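PDB 3K6K: Esterase/lipase from Uncultured bacterium, which probably hydrolyses carboxylic ester bonds as a bacterial homologue of hormone-sensitive lipase with the alpha/beta hydrolase fold. Local coordinates for residues L253-D256 and S257-L260; S193-S196 and N197-A201; T103-L106 and A107-S111. All coordinates share one frame; numbering follows the deposited sequence.

Contact 1: L253-D256 and S257-L260; sequences LLSD and STTL. With SO4 (sulfate ion), chain I.
Ser-257 reaches back to Leu-253 through a water: the carbonyl O of Leu-253 takes a hydrogen bond from it at 2.6 Å, and the water in turn accepts one from the Ser-257 hydroxyl. Leu-253 is the N-cap residue of helix 254-266, and its side chain touches residues of a probable Ser-His-Glu triad. Thr-258 N gives a hydrogen bond to Leu-254 O at 3.2 Å. Its OG1 is held between the backbone N and the carbonyl carbon (chi1 63°), and from there donates to sulfate O1 at a very short 2.5 Å, a length to be taken with caution. The same sulfate is bonded by Thr-258 of the second subunit, so the ion, probably from the crystallisation liquor, sits at the dimer interface. Helix 254-266 is the crossover of the beta-alpha-beta unit made with strands 243-248 and 271-276, and Leu-254 and Ser-257 pack on both strands. Thr-259 turns OG1 back beside its own N (chi1 -57°), where the hydroxyl lies 2.6 Å from Ser-255 O and 2.9 Å from sulfate O3, two acceptors competing for one proton. Thr-259 N also bonds to Ser-255 O. Ser-255 OG itself is hydrogen-bonded to Glu-262 of the second subunit. Leu-260 N closes the next turn on Asp-256 O at 2.8 Å, while Asp-256 OD1 accepts from the backbone N of Val-188 and Asp-189.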
loop_
_atom_site.group_PDB
_atom_site.type_symbol
_atom_site.label_atom_id
_atom_site.label_comp_id
_atom_site.label_asym_id
_atom_site.label_seq_id
_atom_site.Cartn_x
_atom_site.Cartn_y
_atom_site.Cartn_z
ATOM N N LEU A 253 14.561 -2.086 -4.946
ATOM C CA LEU A 253 13.388 -1.873 -5.826
ATOM C C LEU A 253 12.062 -1.613 -5.021
ATOM O O LEU A 253 10.942 -1.805 -5.503
ATOM C CB LEU A 253 13.215 -3.048 -6.797
ATOM C CG LEU A 253 14.410 -3.496 -7.660
ATOM C CD1 LEU A 253 14.014 -4.544 -8.697
ATOM C CD2 LEU A 253 15.010 -2.268 -8.368
ATOM N N LEU A 254 12.222 -1.201 -3.785
ATOM C CA LEU A 254 11.098 -0.756 -2.985
ATOM C C LEU A 254 10.384 0.404 -3.636
ATOM O O LEU A 254 9.149 0.468 -3.557
ATOM C CB LEU A 254 11.521 -0.319 -1.580
ATOM C CG LEU A 254 10.379 0.190 -0.665
ATOM C CD1 LEU A 254 9.418 -0.901 -0.342
ATOM C CD2 LEU A 254 10.948 0.793 0.671
ATOM N N SER A 255 11.124 1.340 -4.236
ATOM C CA SER A 255 10.430 2.501 -4.797
ATOM C C SER A 255 9.690 2.081 -6.085
ATOM O O SER A 255 8.854 2.834 -6.548
ATOM C CB SER A 255 11.357 3.702 -5.020
ATOM O OG SER A 255 11.983 4.117 -3.806
ATOM N N ASP A 256 9.973 0.884 -6.633
ATOM C CA ASP A 256 9.180 0.341 -7.762
ATOM C C ASP A 256 7.718 0.045 -7.322
ATOM O O ASP A 256 6.731 0.382 -8.023
ATOM C CB ASP A 256 9.783 -0.952 -8.370
ATOM C CG ASP A 256 10.924 -0.689 -9.422
ATOM O OD1 ASP A 256 11.043 -1.485 -10.349
ATOM O OD2 ASP A 256 11.687 0.288 -9.362
ATOM N N SER A 257 7.613 -0.607 -6.178
ATOM C CA SER A 257 6.342 -0.873 -5.551
ATOM C C SER A 257 5.591 0.374 -5.150
ATOM O O SER A 257 4.431 0.508 -5.519
ATOM C CB SER A 257 6.502 -1.827 -4.367
ATOM O OG SER A 257 6.762 -3.130 -4.851
ATOM N N THR A 258 6.207 1.278 -4.403
ATOM C CA THR A 258 5.530 2.472 -3.967
ATOM C C THR A 258 5.214 3.340 -5.194
ATOM O O THR A 258 4.137 3.991 -5.277
ATOM C CB THR A 258 6.385 3.308 -2.969
ATOM O OG1 THR A 258 7.559 3.729 -3.651
ATOM C CG2 THR A 258 6.848 2.544 -1.933
ATOM N N THR A 259 6.128 3.378 -6.161
ATOM C CA THR A 259 5.886 4.226 -7.359
ATOM C C THR A 259 4.826 3.725 -8.301
ATOM O O THR A 259 3.986 4.514 -8.780
ATOM C CB THR A 259 7.136 4.548 -8.163
ATOM O OG1 THR A 259 8.075 5.172 -7.305
ATOM C CG2 THR A 259 6.807 5.591 -9.303
ATOM N N LEU A 260 4.853 2.442 -8.593
ATOM C CA LEU A 260 3.724 1.858 -9.281
ATOM C C LEU A 260 2.395 2.076 -8.548
ATOM O O LEU A 260 1.318 2.188 -9.179
ATOM C CB LEU A 260 3.929 0.367 -9.420
ATOM C CG LEU A 260 3.381 -0.519 -10.565
ATOM C CD1 LEU A 260 2.691 -1.788 -9.998
ATOM C CD2 LEU A 260 2.634 0.148 -11.748
HETATM S S SO4 I . 7.563 7.256 -4.171
HETATM O O1 SO4 I . 8.373 6.066 -3.893
HETATM O O2 SO4 I . 8.109 8.371 -3.386
HETATM O O3 SO4 I . 7.582 7.500 -5.631
HETATM O O4 SO4 I . 6.174 7.123 -3.733
HETATM O O HOH W 1 9.177 -3.674 -6.074
#

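Contact 2: S193-S196 and N197-A201; sequences SRWS and NSNLA. With SO4 (sulfate ion), chain F.
Asn-199 N and Leu-200 N close the single full turn of the short helix 195-199 by bonding back to Trp-195 O and Ser-196 O, at 2.9 and 2.8 Å. Trp-195 O is gripped further: Ser-198 N approaches from above its carbonyl plane, and the Asn-199 side chain adds a bond from ND2, also 2.9 Å long, with the oxygen lying in the amide plane. That bond holds the Asn-199 amide flat over one face of the Trp-195 indole, the two planes 14° apart. ND2 sits toward the rim of the pyrrole part, while CB makes a CH-pi contact 3.7 Å from the centroid of the six-membered ring. The indole comes under the amide because Trp-195 CG is anti to the backbone N (chi1 -180°), which swings the ring out beside the helix, leaning toward its C-terminal end, so that one face lies against Asn-199. Leu-200 CG meets the indole obliquely, 4.1 Å from Trp-195 CZ3, and Leu-200 CD1 rests on Ser-196 CB. At the start of the helix Arg-194 O receives weak bonds from both N and ND2 of Asn-197, and a water donates to it while also bonding Ser-198 OG. The Arg-194 side chain leads the other way: NH2 bonds sulfate O1 at 2.8 Å, at the guanidinium edge, and NH1 forms a salt bridge with Asp-189. Arg-263 of the same chain also bonds this sulfate through NH2. Against helix 254-266, Arg-194 and Trp-195 pack on Ser-255, and Ser-196 OG is hydrogen-bonded to Ser-255 N; Arg-263 of the second subunit makes a cation-pi contact with Trp-195.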
loop_
_atom_site.group_PDB
_atom_site.type_symbol
_atom_site.label_atom_id
_atom_site.label_comp_id
_atom_site.label_asym_id
_atom_site.label_seq_id
_atom_site.Cartn_x
_atom_site.Cartn_y
_atom_site.Cartn_z
ATOM N N SER A 193 16.671 4.483 -10.557
ATOM C CA SER A 193 17.041 5.906 -10.364
ATOM C C SER A 193 16.361 6.536 -9.168
ATOM O O SER A 193 16.732 7.645 -8.725
ATOM C CB SER A 193 16.833 6.673 -11.671
ATOM O OG SER A 193 15.462 6.712 -12.040
ATOM N N ARG A 194 15.362 5.815 -8.656
ATOM C CA ARG A 194 14.403 6.248 -7.643
ATOM C C ARG A 194 15.028 6.092 -6.237
ATOM O O ARG A 194 16.163 5.597 -6.111
ATOM C CB ARG A 194 13.088 5.441 -7.862
ATOM C CG ARG A 194 12.305 6.102 -8.991
ATOM C CD ARG A 194 11.059 5.469 -9.602
ATOM N NE ARG A 194 10.173 6.599 -9.661
ATOM C CZ ARG A 194 9.985 7.416 -10.691
ATOM N NH1 ARG A 194 10.486 7.203 -11.891
ATOM N NH2 ARG A 194 9.211 8.448 -10.500
ATOM N N TRP A 195 14.315 6.502 -5.193
ATOM C CA TRP A 195 14.908 6.632 -3.874
ATOM C C TRP A 195 15.529 5.332 -3.292
ATOM O O TRP A 195 16.684 5.362 -2.800
ATOM C CB TRP A 195 13.890 7.239 -2.922
ATOM C CG TRP A 195 14.377 7.428 -1.523
ATOM C CD1 TRP A 195 14.980 8.559 -1.032
ATOM C CD2 TRP A 195 14.355 6.469 -0.403
ATOM N NE1 TRP A 195 15.296 8.382 0.305
ATOM C CE2 TRP A 195 14.926 7.121 0.716
ATOM C CE3 TRP A 195 13.862 5.173 -0.234
ATOM C CZ2 TRP A 195 15.065 6.502 1.980
ATOM C CZ3 TRP A 195 13.994 4.559 1.030
ATOM C CH2 TRP A 195 14.613 5.220 2.115
ATOM N N SER A 196 14.795 4.201 -3.332
ATOM C CA SER A 196 15.328 2.971 -2.725
ATOM C C SER A 196 16.555 2.485 -3.500
ATOM O O SER A 196 17.441 1.851 -2.915
ATOM C CB SER A 196 14.266 1.841 -2.613
ATOM O OG SER A 196 13.656 1.539 -3.871
ATOM N N ASN A 197 16.609 2.760 -4.798
ATOM C CA ASN A 197 17.748 2.296 -5.613
ATOM C C ASN A 197 19.085 2.712 -5.050
ATOM O O ASN A 197 20.074 1.991 -5.188
ATOM C CB ASN A 197 17.666 2.782 -7.050
ATOM C CG ASN A 197 16.484 2.231 -7.748
ATOM O OD1 ASN A 197 16.564 1.263 -8.528
ATOM N ND2 ASN A 197 15.336 2.775 -7.411
ATOM N N SER A 198 19.131 3.860 -4.412
ATOM C CA SER A 198 20.427 4.300 -3.907
ATOM C C SER A 198 20.407 4.158 -2.402
ATOM O O SER A 198 21.348 3.651 -1.796
ATOM C CB SER A 198 20.730 5.743 -4.318
ATOM O OG SER A 198 19.650 6.577 -3.963
ATOM N N ASN A 199 19.295 4.509 -1.787
ATOM C CA ASN A 199 19.272 4.396 -0.353
ATOM C C ASN A 199 19.412 3.010 0.226
ATOM O O ASN A 199 20.064 2.825 1.283
ATOM C CB ASN A 199 18.079 5.130 0.189
ATOM C CG ASN A 199 18.305 6.618 0.157
ATOM O OD1 ASN A 199 18.843 7.166 1.098
ATOM N ND2 ASN A 199 17.919 7.276 -0.945
ATOM N N LEU A 200 18.802 2.038 -0.445
ATOM C CA LEU A 200 18.648 0.772 0.180
ATOM C C LEU A 200 19.516 -0.253 -0.508
ATOM O O LEU A 200 19.460 -1.427 -0.164
ATOM C CB LEU A 200 17.184 0.344 0.198
ATOM C CG LEU A 200 16.134 1.117 1.026
ATOM C CD1 LEU A 200 14.815 0.440 0.843
ATOM C CD2 LEU A 200 16.443 1.217 2.519
ATOM N N ALA A 201 20.360 0.200 -1.427
ATOM C CA ALA A 201 21.215 -0.689 -2.227
ATOM C C ALA A 201 21.987 -1.728 -1.422
ATOM O O ALA A 201 21.912 -2.906 -1.748
ATOM C CB ALA A 201 22.187 0.119 -3.212
HETATM S S SO4 F . 8.699 10.926 -13.214
HETATM O O1 SO4 F . 9.560 10.765 -12.038
HETATM O O2 SO4 F . 8.005 12.228 -13.086
HETATM O O3 SO4 F . 9.481 10.767 -14.450
HETATM O O4 SO4 F . 7.674 9.897 -13.309
HETATM O O HOH W 2 18.454 6.928 -6.320
#

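Contact 3: T103-L106 and A107-S111; sequences TTQL and AKQSS
Gln-105 and Gln-109 lie one turn apart near the C-terminal end of helix 96-110, the crossover of a beta-alpha-beta unit with strands 82-86 and 113-117 in the alpha/beta hydrolase fold. Gln-109 CB stands 3.6 Å from Gln-105 O, the carbonyl that also accepts a hydrogen bond from Gln-109 N. CG comes nearer to that same oxygen, 3.1 Å, because it lies beside the backbone N, roughly anti to the carbonyl carbon (chi1 -36°, turned some way from staggered), and leans back over the preceding turn. CD lies 3.9 Å from Gln-105 NE2, and OE1 comes within 3.2 Å of it, the two amide planes standing 74° apart. Gln-109 also touches Ile-297, Lys-298 and Cys-301 of helix 291-305. On the sheet side Leu-106 packs on Tyr-85 and Leu-114, and Ala-107 also meets Leu-114. A Schellman motif ends the helix, Ser-111 taking a positive phi of 49°. One turn earlier Lys-108 N bonds Thr-104 O, and Ala-107 N reaches Thr-103 O at 2.9 Å.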
loop_
_atom_site.group_PDB
_atom_site.type_symbol
_atom_site.label_atom_id
_atom_site.label_comp_id
_atom_site.label_asym_id
_atom_site.label_seq_id
_atom_site.Cartn_x
_atom_site.Cartn_y
_atom_site.Cartn_z
ATOM N N THR A 103 5.191 -21.151 -6.338
ATOM C CA THR A 103 3.940 -21.313 -7.119
ATOM C C THR A 103 3.087 -22.498 -6.732
ATOM O O THR A 103 1.862 -22.459 -6.861
ATOM C CB THR A 103 4.186 -21.360 -8.647
ATOM O OG1 THR A 103 4.953 -22.525 -9.008
ATOM C CG2 THR A 103 4.902 -20.109 -9.105
ATOM N N THR A 104 3.732 -23.551 -6.242
ATOM C CA THR A 104 2.995 -24.692 -5.734
ATOM C C THR A 104 2.254 -24.301 -4.490
ATOM O O THR A 104 1.143 -24.799 -4.247
ATOM C CB THR A 104 3.891 -25.938 -5.454
ATOM O OG1 THR A 104 4.976 -25.561 -4.601
ATOM C CG2 THR A 104 4.447 -26.545 -6.781
ATOM N N GLN A 105 2.845 -23.413 -3.693
ATOM C CA GLN A 105 2.100 -22.866 -2.533
ATOM C C GLN A 105 0.939 -22.001 -3.029
ATOM O O GLN A 105 -0.186 -22.155 -2.568
ATOM C CB GLN A 105 2.999 -22.095 -1.524
ATOM C CG GLN A 105 4.081 -22.894 -0.843
ATOM C CD GLN A 105 3.525 -23.996 0.087
ATOM O OE1 GLN A 105 4.258 -24.936 0.518
ATOM N NE2 GLN A 105 2.241 -23.888 0.402
ATOM N N LEU A 106 1.180 -21.122 -4.000
ATOM C CA LEU A 106 0.072 -20.308 -4.524
ATOM C C LEU A 106 -1.066 -21.261 -4.949
ATOM O O LEU A 106 -2.229 -21.030 -4.613
ATOM C CB LEU A 106 0.562 -19.383 -5.615
ATOM C CG LEU A 106 1.565 -18.323 -5.170
ATOM C CD1 LEU A 106 2.188 -17.596 -6.380
ATOM C CD2 LEU A 106 0.891 -17.343 -4.204
ATOM N N ALA A 107 -0.743 -22.330 -5.687
ATOM C CA ALA A 107 -1.779 -23.262 -6.183
ATOM C C ALA A 107 -2.588 -23.981 -5.042
ATOM O O ALA A 107 -3.805 -23.941 -5.026
ATOM C CB ALA A 107 -1.155 -24.279 -7.158
ATOM N N LYS A 108 -1.897 -24.617 -4.103
ATOM C CA LYS A 108 -2.536 -25.310 -3.030
ATOM C C LYS A 108 -3.444 -24.412 -2.141
ATOM O O LYS A 108 -4.635 -24.721 -1.958
ATOM C CB LYS A 108 -1.482 -25.999 -2.165
ATOM C CG LYS A 108 -2.055 -26.808 -1.021
ATOM C CD LYS A 108 -0.958 -27.681 -0.436
ATOM C CE LYS A 108 -1.466 -28.599 0.678
ATOM N NZ LYS A 108 -2.002 -29.926 0.156
ATOM N N GLN A 109 -2.876 -23.318 -1.608
ATOM C CA GLN A 109 -3.602 -22.379 -0.741
ATOM C C GLN A 109 -4.680 -21.530 -1.454
ATOM O O GLN A 109 -5.517 -20.868 -0.814
ATOM C CB GLN A 109 -2.618 -21.464 -0.044
ATOM C CG GLN A 109 -1.345 -22.143 0.315
ATOM C CD GLN A 109 -0.766 -21.685 1.599
ATOM O OE1 GLN A 109 0.457 -21.565 1.730
ATOM N NE2 GLN A 109 -1.630 -21.450 2.590
ATOM N N SER A 110 -4.690 -21.535 -2.767
ATOM C CA SER A 110 -5.738 -20.793 -3.429
ATOM C C SER A 110 -6.758 -21.678 -4.134
ATOM O O SER A 110 -7.662 -21.147 -4.789
ATOM C CB SER A 110 -5.116 -19.839 -4.431
ATOM O OG SER A 110 -4.377 -20.656 -5.323
ATOM N N SER A 111 -6.619 -23.010 -4.015
ATOM C CA SER A 111 -7.495 -23.992 -4.730
ATOM C C SER A 111 -7.625 -23.689 -6.237
ATOM O O SER A 111 -8.699 -23.844 -6.846
ATOM C CB SER A 111 -8.902 -24.105 -4.084
ATOM O OG SER A 111 -8.950 -25.073 -3.038
#

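In the fold
Along the chain contact 3 comes first, on helix 96-110, then contact 2 on helix 195-199, then contact 1 on helix 254-266. Contacts 1 and 2 are neighbours, their centres 10 Å apart, and they touch where helix 195-199 meets the start of helix 254-266; both touch the second subunit, so this corner of the molecule helps form the dimer. Contact 3 lies across the chain's centre from both, its centre about 26 Å from contact 1 and 33 Å from contact 2. Helices 96-110 and 254-266 each link parallel strands of the same eight-stranded mixed sheet, whereas helix 195-199 follows strand 180-184 as a short excursion.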